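Local coordinates for D-isomer specific 2-hydroxyacid dehydrogenase family protein (Desulfovibrio vulgaris, PDB 5TX7) that probably oxidises or reduces D-2-hydroxyacids and their 2-keto counterparts with NAD as cofactor, at residues A6-T11 / V49-V54; W19-E24 / L298-A303; L56-L61 / V82-V87; R68-L73 / I90-V95. One frame throughout, in Å; residues are numbered along the deposited sequence.

Overall arrangement
All four contacts lie in the domain built on the five-stranded parallel sheet, apart from the seven-stranded sheet of the NAD-binding domain. Interactions 1 and 4 join strands of the five-stranded sheet, in which strands 48-51 and 69-72 are neighbours; the centres of interactions 1 and 4 are about 12 Å apart, with T51 O 2.8 Å from L73 N. Interaction 3 packs two helices beside interaction 4, its centre about 11 Å from that of interaction 4. Interaction 2 places helix 292-310 against residues 19-24 and touches interactions 1 and 4, but its nearest atoms stay about 12 Å from interaction 3. T11, in interaction 1, has its side chain about 5 Å from a bound triethylene glycol, probably from the crystallisation liquor, though such molecules often mark pockets.

Interaction 1: residues A6-T11 / V49-V54; sequences ALDGYT and VLTNKV
D8 carries its CG between its own backbone N and carbonyl carbon (chi1 60°), a torsion that reaches the carboxylate across to the loop after strand 48-51, where N52 and K53 offer successive backbone N-H groups. Each oxygen takes one of them: N52 N donates to D8 OD1 at 2.9 Å, and K53 N to D8 OD2 at 3.0 Å. Both bonds are nearly straight, and both oxygens use their syn lone pairs, so the two-pronged grip fixes the rotation of the carboxylate. V54 packs against the same group, its CG2 3.4 Å from D8 CG. The adjoining L7 has CG beside its backbone N (chi1 -64°), and its CD1 reaches V49 CG1 at 3.7 Å, while V54 lies alongside, its CG2 against L7 CB and its CG1 against L7 CD1.

The backbones meet here as parallel strands, with A6 paired to L50 and L7 N bonded to L50 O at 3.0 Å. This is where strands 3-6 and 48-51 of a flavodoxin-like sheet give way to the loops at their carboxyl ends, and beyond the last strand bond the D8 carboxylate links the two loops. Farther on, a water spans them: it donates to D8 O, accepts from N52 ND2 at 2.9 Å and is also hydrogen-bonded to T11 OG1. The amide of N52 is held at its other end too, since K53 NZ donates to N52 OD1 at 2.8 Å. That ammonium group also makes a cation-pi contact with W136 of the second subunit, which packs against N52 as well.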
loop_
_atom_site.group_PDB
_atom_site.type_symbol
_atom_site.label_atom_id
_atom_site.label_comp_id
_atom_site.label_asym_id
_atom_site.label_seq_id
_atom_site.Cartn_x
_atom_site.Cartn_y
_atom_site.Cartn_z
ATOM N N ALA A 6 0.957 -19.172 29.018
ATOM C CA ALA A 6 1.302 -18.001 28.203
ATOM C C ALA A 6 1.212 -16.740 29.081
ATOM O O ALA A 6 0.130 -16.381 29.578
ATOM C CB ALA A 6 0.377 -17.897 27.002
ATOM N N LEU A 7 2.355 -16.094 29.283
ATOM C CA LEU A 7 2.451 -14.947 30.183
ATOM C C LEU A 7 1.987 -13.637 29.544
ATOM O O LEU A 7 1.582 -12.728 30.253
ATOM C CB LEU A 7 3.882 -14.805 30.737
ATOM C CG LEU A 7 4.366 -15.966 31.613
ATOM C CD1 LEU A 7 5.844 -15.813 31.947
ATOM C CD2 LEU A 7 3.542 -16.095 32.895
ATOM N N ASP A 8 2.055 -13.530 28.222
ATOM C CA ASP A 8 1.499 -12.363 27.529
ATOM C C ASP A 8 0.964 -12.730 26.165
ATOM O O ASP A 8 1.575 -12.439 25.157
ATOM C CB ASP A 8 2.522 -11.205 27.454
ATOM C CG ASP A 8 3.807 -11.571 26.721
ATOM O OD1 ASP A 8 4.195 -12.762 26.721
ATOM O OD2 ASP A 8 4.449 -10.646 26.163
ATOM N N GLY A 9 -0.191 -13.383 26.166
ATOM C CA GLY A 9 -0.797 -13.916 24.947
ATOM C C GLY A 9 -1.717 -12.976 24.185
ATOM O O GLY A 9 -2.146 -13.295 23.069
ATOM N N TYR A 10 -2.012 -11.810 24.742
ATOM C CA TYR A 10 -2.989 -10.925 24.111
ATOM C C TYR A 10 -2.537 -10.440 22.729
ATOM O O TYR A 10 -3.290 -10.569 21.775
ATOM C CB TYR A 10 -3.322 -9.737 25.009
ATOM C CG TYR A 10 -4.411 -8.860 24.442
ATOM C CD1 TYR A 10 -5.731 -9.319 24.341
ATOM C CD2 TYR A 10 -4.128 -7.594 23.970
ATOM C CE1 TYR A 10 -6.731 -8.510 23.811
ATOM C CE2 TYR A 10 -5.110 -6.784 23.445
ATOM C CZ TYR A 10 -6.416 -7.234 23.359
ATOM O OH TYR A 10 -7.391 -6.389 22.832
ATOM N N THR A 11 -1.321 -9.911 22.627
ATOM C CA THR A 11 -0.772 -9.446 21.344
ATOM C C THR A 11 -0.678 -10.561 20.275
ATOM O O THR A 11 -0.922 -10.294 19.100
ATOM C CB THR A 11 0.621 -8.771 21.490
ATOM O OG1 THR A 11 1.536 -9.660 22.126
ATOM C CG2 THR A 11 0.539 -7.478 22.329
ATOM N N VAL A 49 6.590 -22.584 29.458
ATOM C CA VAL A 49 6.225 -21.178 29.527
ATOM C C VAL A 49 6.346 -20.562 28.118
ATOM O O VAL A 49 7.349 -20.767 27.414
ATOM C CB VAL A 49 7.113 -20.417 30.541
ATOM C CG1 VAL A 49 7.046 -18.897 30.340
ATOM C CG2 VAL A 49 6.703 -20.775 31.951
ATOM N N LEU A 50 5.321 -19.807 27.718
ATOM C CA LEU A 50 5.343 -19.031 26.467
ATOM C C LEU A 50 5.443 -17.546 26.822
ATOM O O LEU A 50 4.667 -17.052 27.648
ATOM C CB LEU A 50 4.087 -19.281 25.655
ATOM C CG LEU A 50 3.734 -20.756 25.410
ATOM C CD1 LEU A 50 2.373 -20.842 24.720
ATOM C CD2 LEU A 50 4.843 -21.454 24.609
ATOM N N THR A 51 6.427 -16.867 26.236
ATOM C CA THR A 51 6.629 -15.449 26.452
ATOM C C THR A 51 6.889 -14.780 25.103
ATOM O O THR A 51 7.582 -15.323 24.257
ATOM C CB THR A 51 7.803 -15.164 27.415
ATOM O OG1 THR A 51 8.001 -13.753 27.537
ATOM C CG2 THR A 51 9.133 -15.799 26.943
ATOM N N ASN A 52 6.290 -13.616 24.902
ATOM C CA ASN A 52 6.631 -12.754 23.788
ATOM C C ASN A 52 7.674 -11.758 24.300
ATOM O O ASN A 52 8.829 -11.824 23.918
ATOM C CB ASN A 52 5.370 -12.068 23.230
ATOM C CG ASN A 52 5.594 -11.431 21.872
ATOM O OD1 ASN A 52 6.709 -11.061 21.517
ATOM N ND2 ASN A 52 4.516 -11.308 21.100
ATOM N N LYS A 53 7.260 -10.860 25.183
ATOM C CA LYS A 53 8.145 -9.827 25.725
ATOM C C LYS A 53 8.236 -9.840 27.250
ATOM O O LYS A 53 8.829 -8.933 27.824
ATOM C CB LYS A 53 7.684 -8.432 25.248
ATOM C CG LYS A 53 7.714 -8.215 23.751
ATOM C CD LYS A 53 9.117 -8.290 23.166
ATOM C CE LYS A 53 9.110 -8.057 21.654
ATOM N NZ LYS A 53 8.822 -9.304 20.885
ATOM N N VAL A 54 7.661 -10.839 27.916
ATOM C CA VAL A 54 7.801 -10.949 29.372
ATOM C C VAL A 54 9.226 -11.431 29.669
ATOM O O VAL A 54 9.660 -12.441 29.121
ATOM C CB VAL A 54 6.766 -11.892 29.987
ATOM C CG1 VAL A 54 7.034 -12.086 31.478
ATOM C CG2 VAL A 54 5.366 -11.319 29.778
HETATM O O HOH W 1 2.130 -12.269 22.473
#

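Interaction 2: residues W19-E24 / L298-A303; sequences WAPIEE and LMDSTA
W19 lies with one face of its indole under the methyl of M299: CE sits 3.8 Å from the centroid of the six-membered ring and 17° off its normal, a CH-pi contact. The sulfur approaches more obliquely, SD lying 4.3 Å from the same centroid and 40° off the normal, which adds a Met-aromatic contact. M299 reaches this place by bending twice, at chi2 (71°) and again at chi3, after leaving its backbone with CG anti to N. I22 presses on the sulfur from its own helix, CG1 to M299 SD measuring 3.7 Å, and the same CG1 lies in the plane of the indole at its edge. Farther along, I22 CD1 touches T302 CG2 at 3.8 Å, and the CB atoms of P21 and A303 meet at 3.7 Å. No hydrogen bond crosses the contact. T302 OG1 instead turns back within its helix to L298 O, reaching that oxygen from the opposite face to T302 N. Thus helix 20-23 lies against helix 292-310, while W19 and I22 also rest on strands 3-6 and 27-30, W19 on A6, L28 and V30, I22 on I4 and L28.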
loop_
_atom_site.group_PDB
_atom_site.type_symbol
_atom_site.label_atom_id
_atom_site.label_comp_id
_atom_site.label_asym_id
_atom_site.label_seq_id
_atom_site.Cartn_x
_atom_site.Cartn_y
_atom_site.Cartn_z
ATOM N N TRP A 19 -6.011 -20.628 20.044
ATOM C CA TRP A 19 -4.993 -21.358 20.808
ATOM C C TRP A 19 -5.098 -22.877 20.585
ATOM O O TRP A 19 -4.284 -23.625 21.118
ATOM C CB TRP A 19 -5.121 -21.050 22.309
ATOM C CG TRP A 19 -4.769 -19.673 22.648
ATOM C CD1 TRP A 19 -5.626 -18.628 22.827
ATOM C CD2 TRP A 19 -3.459 -19.153 22.836
ATOM N NE1 TRP A 19 -4.925 -17.484 23.110
ATOM C CE2 TRP A 19 -3.588 -17.780 23.129
ATOM C CE3 TRP A 19 -2.172 -19.717 22.784
ATOM C CZ2 TRP A 19 -2.487 -16.960 23.369
ATOM C CZ3 TRP A 19 -1.071 -18.896 23.020
ATOM C CH2 TRP A 19 -1.247 -17.524 23.302
ATOM N N ALA A 20 -6.077 -23.336 19.807
ATOM C CA ALA A 20 -6.312 -24.777 19.628
ATOM C C ALA A 20 -5.057 -25.642 19.372
ATOM O O ALA A 20 -4.939 -26.726 19.956
ATOM C CB ALA A 20 -7.357 -25.021 18.547
ATOM N N PRO A 21 -4.120 -25.177 18.526
ATOM C CA PRO A 21 -2.907 -25.988 18.318
ATOM C C PRO A 21 -2.078 -26.222 19.581
ATOM O O PRO A 21 -1.482 -27.283 19.718
ATOM C CB PRO A 21 -2.107 -25.175 17.290
ATOM C CG PRO A 21 -3.138 -24.372 16.567
ATOM C CD PRO A 21 -4.170 -24.027 17.607
ATOM N N ILE A 22 -2.051 -25.245 20.488
ATOM C CA ILE A 22 -1.379 -25.380 21.785
ATOM C C ILE A 22 -2.244 -26.217 22.759
ATOM O O ILE A 22 -1.719 -27.037 23.494
ATOM C CB ILE A 22 -1.087 -24.013 22.447
ATOM C CG1 ILE A 22 -0.392 -23.029 21.486
ATOM C CG2 ILE A 22 -0.248 -24.187 23.710
ATOM C CD1 ILE A 22 1.021 -23.356 21.096
ATOM N N GLU A 23 -3.553 -26.001 22.763
ATOM C CA GLU A 23 -4.475 -26.733 23.648
ATOM C C GLU A 23 -4.512 -28.248 23.427
ATOM O O GLU A 23 -4.801 -28.986 24.357
ATOM C CB GLU A 23 -5.889 -26.163 23.566
ATOM C CG GLU A 23 -5.998 -24.782 24.191
ATOM C CD GLU A 23 -7.283 -24.026 23.846
ATOM O OE1 GLU A 23 -7.818 -24.150 22.704
ATOM O OE2 GLU A 23 -7.677 -23.214 24.697
ATOM N N GLU A 24 -4.199 -28.700 22.213
ATOM C CA GLU A 24 -4.034 -30.136 21.924
ATOM C C GLU A 24 -2.897 -30.813 22.699
ATOM O O GLU A 24 -2.908 -32.025 22.838
ATOM C CB GLU A 24 -3.785 -30.373 20.424
ATOM C CG GLU A 24 -5.027 -30.518 19.565
ATOM C CD GLU A 24 -4.783 -30.167 18.097
ATOM O OE1 GLU A 24 -3.664 -30.460 17.582
ATOM O OE2 GLU A 24 -5.721 -29.596 17.466
ATOM N N LEU A 298 2.791 -17.987 13.552
ATOM C CA LEU A 298 3.466 -17.953 14.847
ATOM C C LEU A 298 2.867 -18.941 15.863
ATOM O O LEU A 298 3.599 -19.612 16.592
ATOM C CB LEU A 298 3.479 -16.515 15.374
ATOM C CG LEU A 298 4.180 -16.181 16.671
ATOM C CD1 LEU A 298 5.579 -16.750 16.745
ATOM C CD2 LEU A 298 4.207 -14.667 16.826
ATOM N N MET A 299 1.544 -19.037 15.886
ATOM C CA MET A 299 0.852 -19.980 16.758
ATOM C C MET A 299 1.204 -21.412 16.386
ATOM O O MET A 299 1.559 -22.195 17.250
ATOM C CB MET A 299 -0.662 -19.774 16.671
ATOM C CG MET A 299 -1.494 -20.645 17.615
ATOM S SD MET A 299 -1.377 -20.192 19.353
ATOM C CE MET A 299 -2.235 -18.616 19.334
ATOM N N ASP A 300 1.085 -21.749 15.095
ATOM C CA ASP A 300 1.392 -23.096 14.598
ATOM C C ASP A 300 2.840 -23.505 14.854
ATOM O O ASP A 300 3.093 -24.640 15.297
ATOM C CB ASP A 300 1.112 -23.214 13.104
ATOM C CG ASP A 300 -0.379 -23.322 12.766
ATOM O OD1 ASP A 300 -1.165 -23.892 13.560
ATOM O OD2 ASP A 300 -0.762 -22.850 11.657
ATOM N N SER A 301 3.778 -22.590 14.589
ATOM C CA SER A 301 5.204 -22.852 14.811
ATOM C C SER A 301 5.530 -23.033 16.286
ATOM O O SER A 301 6.374 -23.846 16.629
ATOM C CB SER A 301 6.076 -21.729 14.236
ATOM O OG SER A 301 5.984 -21.658 12.821
ATOM N N THR A 302 4.862 -22.276 17.150
ATOM C CA THR A 302 4.956 -22.475 18.596
ATOM C C THR A 302 4.420 -23.866 19.019
ATOM O O THR A 302 5.031 -24.527 19.871
ATOM C CB THR A 302 4.214 -21.355 19.338
ATOM O OG1 THR A 302 4.810 -20.098 18.967
ATOM C CG2 THR A 302 4.289 -21.529 20.843
ATOM N N ALA A 303 3.310 -24.312 18.431
ATOM C CA ALA A 303 2.812 -25.674 18.692
ATOM C C ALA A 303 3.817 -26.738 18.223
ATOM O O ALA A 303 4.042 -27.738 18.921
ATOM C CB ALA A 303 1.463 -25.902 18.037
#

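Interaction 3: residues L56-L61 / V82-V87; sequences LDMSAL and VAAAGV
M58 and L61, one helical turn apart, straddle the methyl group of A84, which is the bump at the centre of this contact. M58 CE lies 3.5 Å from A84 CB and L61 CD1 lies 4.0 Å from it, so the methyl fits into the hollow between the two longer side chains. The backbones are close here, the CA atoms of M58 and A84 being 5.5 Å apart. The shape of M58 follows from its torsions: CG leaves anti to the backbone N (chi1 175°), and bends at chi2 and chi3 then curl the thioether round A84, setting SD 3.8 Å from A84 CB. The end of that curl also approaches V87, which is exposed, M58 CE and V87 CG2 being 4.3 Å apart.

L61 works from the buried side. Its CD1 fills the shallow groove over the backbone beside A84, 3.7 Å from A85 N, and brushes the A85 methyl as well. No hydrogen bond crosses between the two segments; the contact consists of apolar packing. Helix 58-62 is tied at its start by D57, an N-cap residue: A60 N donates to D57 OD1 at 2.9 Å, from above the carboxylate plane, and S59 OG donates to D57 OD2. The start of the other helix has a comparable bond, from A84 N to D81 OD1.

The two helices follow strands 48-51 and 69-72 in the chain. Helix 82-87 lays V82 and A85 over V92 of strand 92-93, L61 reaches L67 and L88 in the adjoining loops, and A60 packs on I40 of helix 39-43.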
loop_
_atom_site.group_PDB
_atom_site.type_symbol
_atom_site.label_atom_id
_atom_site.label_comp_id
_atom_site.label_asym_id
_atom_site.label_seq_id
_atom_site.Cartn_x
_atom_site.Cartn_y
_atom_site.Cartn_z
ATOM N N LEU A 56 12.557 -13.069 31.364
ATOM C CA LEU A 56 12.928 -14.196 32.221
ATOM C C LEU A 56 14.432 -14.198 32.447
ATOM O O LEU A 56 15.205 -14.484 31.535
ATOM C CB LEU A 56 12.501 -15.511 31.586
ATOM C CG LEU A 56 11.002 -15.692 31.361
ATOM C CD1 LEU A 56 10.767 -16.897 30.459
ATOM C CD2 LEU A 56 10.274 -15.834 32.696
ATOM N N ASP A 57 14.826 -13.866 33.669
ATOM C CA ASP A 57 16.237 -13.822 34.080
ATOM C C ASP A 57 16.602 -15.074 34.882
ATOM O O ASP A 57 15.781 -15.968 35.042
ATOM C CB ASP A 57 16.497 -12.529 34.886
ATOM C CG ASP A 57 15.733 -12.470 36.214
ATOM O OD1 ASP A 57 14.839 -13.296 36.471
ATOM O OD2 ASP A 57 16.030 -11.578 37.018
ATOM N N MET A 58 17.834 -15.148 35.386
ATOM C CA MET A 58 18.298 -16.290 36.194
ATOM C C MET A 58 17.450 -16.512 37.432
ATOM O O MET A 58 17.144 -17.646 37.789
ATOM C CB MET A 58 19.742 -16.061 36.670
ATOM C CG MET A 58 20.315 -17.108 37.629
ATOM S SD MET A 58 20.523 -18.705 36.822
ATOM C CE MET A 58 22.109 -18.465 36.015
ATOM N N SER A 59 17.092 -15.423 38.095
ATOM C CA SER A 59 16.379 -15.486 39.373
ATOM C C SER A 59 14.948 -16.000 39.205
ATOM O O SER A 59 14.498 -16.773 40.024
ATOM C CB SER A 59 16.432 -14.123 40.092
ATOM O OG SER A 59 15.513 -13.198 39.535
ATOM N N ALA A 60 14.254 -15.585 38.148
ATOM C CA ALA A 60 12.925 -16.143 37.814
ATOM C C ALA A 60 12.982 -17.621 37.405
ATOM O O ALA A 60 12.151 -18.409 37.859
ATOM C CB ALA A 60 12.240 -15.329 36.716
ATOM N N LEU A 61 13.966 -17.983 36.571
ATOM C CA LEU A 61 14.152 -19.364 36.101
ATOM C C LEU A 61 14.468 -20.349 37.242
ATOM O O LEU A 61 13.924 -21.433 37.282
ATOM C CB LEU A 61 15.244 -19.434 35.024
ATOM C CG LEU A 61 14.992 -18.687 33.701
ATOM C CD1 LEU A 61 16.306 -18.374 32.969
ATOM C CD2 LEU A 61 14.012 -19.395 32.781
ATOM N N VAL A 82 18.734 -16.689 27.931
ATOM C CA VAL A 82 18.718 -18.060 27.420
ATOM C C VAL A 82 19.956 -18.854 27.830
ATOM O O VAL A 82 19.912 -20.088 27.850
ATOM C CB VAL A 82 18.500 -18.152 25.887
ATOM C CG1 VAL A 82 17.194 -17.472 25.480
ATOM C CG2 VAL A 82 19.672 -17.581 25.097
ATOM N N ALA A 83 21.047 -18.157 28.143
ATOM C CA ALA A 83 22.247 -18.807 28.702
ATOM C C ALA A 83 21.969 -19.390 30.099
ATOM O O ALA A 83 22.309 -20.531 30.374
ATOM C CB ALA A 83 23.422 -17.827 28.755
ATOM N N ALA A 84 21.344 -18.599 30.963
ATOM C CA ALA A 84 20.923 -19.069 32.280
ATOM C C ALA A 84 19.962 -20.253 32.166
ATOM O O ALA A 84 20.071 -21.225 32.908
ATOM C CB ALA A 84 20.260 -17.945 33.068
ATOM N N ALA A 85 19.020 -20.159 31.235
ATOM C CA ALA A 85 18.118 -21.275 30.952
ATOM C C ALA A 85 18.882 -22.547 30.571
ATOM O O ALA A 85 18.556 -23.636 31.058
ATOM C CB ALA A 85 17.115 -20.895 29.869
ATOM N N GLY A 86 19.901 -22.397 29.724
ATOM C CA GLY A 86 20.732 -23.507 29.284
ATOM C C GLY A 86 21.382 -24.256 30.433
ATOM O O GLY A 86 21.219 -25.485 30.553
ATOM N N VAL A 87 22.073 -23.519 31.307
ATOM C CA VAL A 87 22.826 -24.131 32.412
ATOM C C VAL A 87 21.908 -24.856 33.410
ATOM O O VAL A 87 22.312 -25.855 34.013
ATOM C CB VAL A 87 23.796 -23.133 33.129
ATOM C CG1 VAL A 87 24.760 -22.486 32.130
ATOM C CG2 VAL A 87 23.067 -22.054 33.918
#

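Interaction 4: residues R68-L73 / I90-V95; sequences RFVSVL and IPVSNV
S93 O receives V72 N at 2.7 Å in a nearly straight bond (169°), and S71 CA adds a CA-H...O contact to the same oxygen. V70 O is approached in the same double fashion, by S93 N at 2.9 Å and by V92 CA at 3.3 Å. With V70 N bonded to P91 O, V70 spans P91 and S93 on either side of its partner V92, and S93 in turn spans V70 and V72 about S71: the alternating pattern of parallel strands.

On one face of the pair, F69 extends its ring with CG anti to the backbone N (chi1 -178°). The ring reaches across to S93 on the neighbouring strand, whose OG stands at its edge, in plane, 3.4 Å from F69 CZ; that hydroxyl is hydrogen-bonded to V315 O. The P91 side chain crosses that of F69 at about a right angle, its CB 4.0 Å from F69 CD1. On the opposite face the contacts between the segments are aliphatic: V70 CG2 touches I90 CG2 at 3.9 Å, and V72 CG2 touches V92 CG1 at the same distance.

Helix 292-310 covers the first face, stacking F309 on F69 and bonding N305 to S71 OG, whereas helix 82-87 covers V92 and I90. Strands 69-72 and 92-93 with helix 82-87 between them form a beta-alpha-beta unit, the repeating crossover of the flavodoxin-like substrate-binding domain found in D-2-hydroxyacid dehydrogenases.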
loop_
_atom_site.group_PDB
_atom_site.type_symbol
_atom_site.label_atom_id
_atom_site.label_comp_id
_atom_site.label_asym_id
_atom_site.label_seq_id
_atom_site.Cartn_x
_atom_site.Cartn_y
_atom_site.Cartn_z
ATOM N N ARG A 68 10.432 -26.818 32.349
ATOM C CA ARG A 68 11.215 -27.681 31.470
ATOM C C ARG A 68 11.454 -27.123 30.071
ATOM O O ARG A 68 12.397 -27.557 29.424
ATOM C CB ARG A 68 10.575 -29.067 31.390
ATOM C CG ARG A 68 10.329 -29.743 32.740
ATOM C CD ARG A 68 11.480 -29.613 33.749
ATOM N NE ARG A 68 11.213 -30.360 34.979
ATOM C CZ ARG A 68 12.071 -30.548 35.983
ATOM N NH1 ARG A 68 13.305 -30.041 35.936
ATOM N NH2 ARG A 68 11.694 -31.278 37.042
ATOM N N PHE A 69 10.656 -26.153 29.611
ATOM C CA PHE A 69 10.787 -25.634 28.240
ATOM C C PHE A 69 10.204 -24.238 28.065
ATOM O O PHE A 69 9.081 -23.962 28.500
ATOM C CB PHE A 69 10.110 -26.597 27.253
ATOM C CG PHE A 69 10.222 -26.179 25.811
ATOM C CD1 PHE A 69 11.468 -25.966 25.223
ATOM C CD2 PHE A 69 9.083 -26.024 25.021
ATOM C CE1 PHE A 69 11.574 -25.596 23.890
ATOM C CE2 PHE A 69 9.206 -25.649 23.692
ATOM C CZ PHE A 69 10.443 -25.436 23.131
ATOM N N VAL A 70 10.970 -23.361 27.420
ATOM C CA VAL A 70 10.477 -22.026 27.080
ATOM C C VAL A 70 10.390 -21.857 25.565
ATOM O O VAL A 70 11.361 -22.128 24.849
ATOM C CB VAL A 70 11.368 -20.939 27.677
ATOM C CG1 VAL A 70 10.862 -19.551 27.277
ATOM C CG2 VAL A 70 11.412 -21.093 29.195
ATOM N N SER A 71 9.228 -21.444 25.077
ATOM C CA SER A 71 9.117 -21.051 23.677
ATOM C C SER A 71 8.795 -19.559 23.603
ATOM O O SER A 71 7.877 -19.079 24.273
ATOM C CB SER A 71 8.069 -21.879 22.937
ATOM O OG SER A 71 8.311 -21.831 21.531
ATOM N N VAL A 72 9.575 -18.841 22.802
ATOM C CA VAL A 72 9.426 -17.409 22.653
ATOM C C VAL A 72 8.588 -17.114 21.418
ATOM O O VAL A 72 8.887 -17.614 20.325
ATOM C CB VAL A 72 10.791 -16.721 22.530
ATOM C CG1 VAL A 72 10.626 -15.211 22.372
ATOM C CG2 VAL A 72 11.643 -17.048 23.744
ATOM N N LEU A 73 7.581 -16.257 21.600
ATOM C CA LEU A 73 6.570 -15.948 20.588
ATOM C C LEU A 73 7.038 -14.777 19.729
ATOM O O LEU A 73 6.370 -13.745 19.611
ATOM C CB LEU A 73 5.227 -15.628 21.262
ATOM C CG LEU A 73 4.652 -16.663 22.233
ATOM C CD1 LEU A 73 3.489 -16.073 23.024
ATOM C CD2 LEU A 73 4.225 -17.911 21.486
ATOM N N ILE A 90 17.220 -25.991 30.505
ATOM C CA ILE A 90 15.958 -25.577 29.892
ATOM C C ILE A 90 16.234 -25.123 28.460
ATOM O O ILE A 90 16.805 -24.060 28.265
ATOM C CB ILE A 90 15.311 -24.418 30.691
ATOM C CG1 ILE A 90 14.996 -24.872 32.129
ATOM C CG2 ILE A 90 14.022 -23.930 30.009
ATOM C CD1 ILE A 90 14.752 -23.735 33.089
ATOM N N PRO A 91 15.843 -25.925 27.450
ATOM C CA PRO A 91 15.899 -25.450 26.062
ATOM C C PRO A 91 14.994 -24.248 25.847
ATOM O O PRO A 91 13.895 -24.207 26.400
ATOM C CB PRO A 91 15.369 -26.635 25.246
ATOM C CG PRO A 91 15.422 -27.825 26.144
ATOM C CD PRO A 91 15.322 -27.306 27.546
ATOM N N VAL A 92 15.452 -23.280 25.062
ATOM C CA VAL A 92 14.642 -22.123 24.691
ATOM C C VAL A 92 14.522 -22.134 23.180
ATOM O O VAL A 92 15.540 -22.140 22.474
ATOM C CB VAL A 92 15.253 -20.783 25.152
ATOM C CG1 VAL A 92 14.343 -19.626 24.793
ATOM C CG2 VAL A 92 15.474 -20.793 26.652
ATOM N N SER A 93 13.287 -22.132 22.691
ATOM C CA SER A 93 13.041 -22.047 21.259
ATOM C C SER A 93 12.427 -20.697 20.866
ATOM O O SER A 93 11.700 -20.081 21.665
ATOM C CB SER A 93 12.125 -23.188 20.821
ATOM O OG SER A 93 12.777 -24.439 20.936
ATOM N N ASN A 94 12.716 -20.258 19.635
ATOM C CA ASN A 94 12.025 -19.099 19.039
ATOM C C ASN A 94 11.285 -19.514 17.772
ATOM O O ASN A 94 11.190 -20.704 17.484
ATOM C CB ASN A 94 13.015 -17.943 18.794
ATOM C CG ASN A 94 13.982 -18.208 17.658
ATOM O OD1 ASN A 94 14.099 -19.335 17.141
ATOM N ND2 ASN A 94 14.697 -17.165 17.270
ATOM N N VAL A 95 10.747 -18.538 17.040
ATOM C CA VAL A 95 10.103 -18.775 15.759
ATOM C C VAL A 95 10.657 -17.801 14.715
ATOM O O VAL A 95 10.240 -16.636 14.673
ATOM C CB VAL A 95 8.582 -18.568 15.851
ATOM C CG1 VAL A 95 7.918 -18.944 14.528
ATOM C CG2 VAL A 95 7.988 -19.360 17.019
#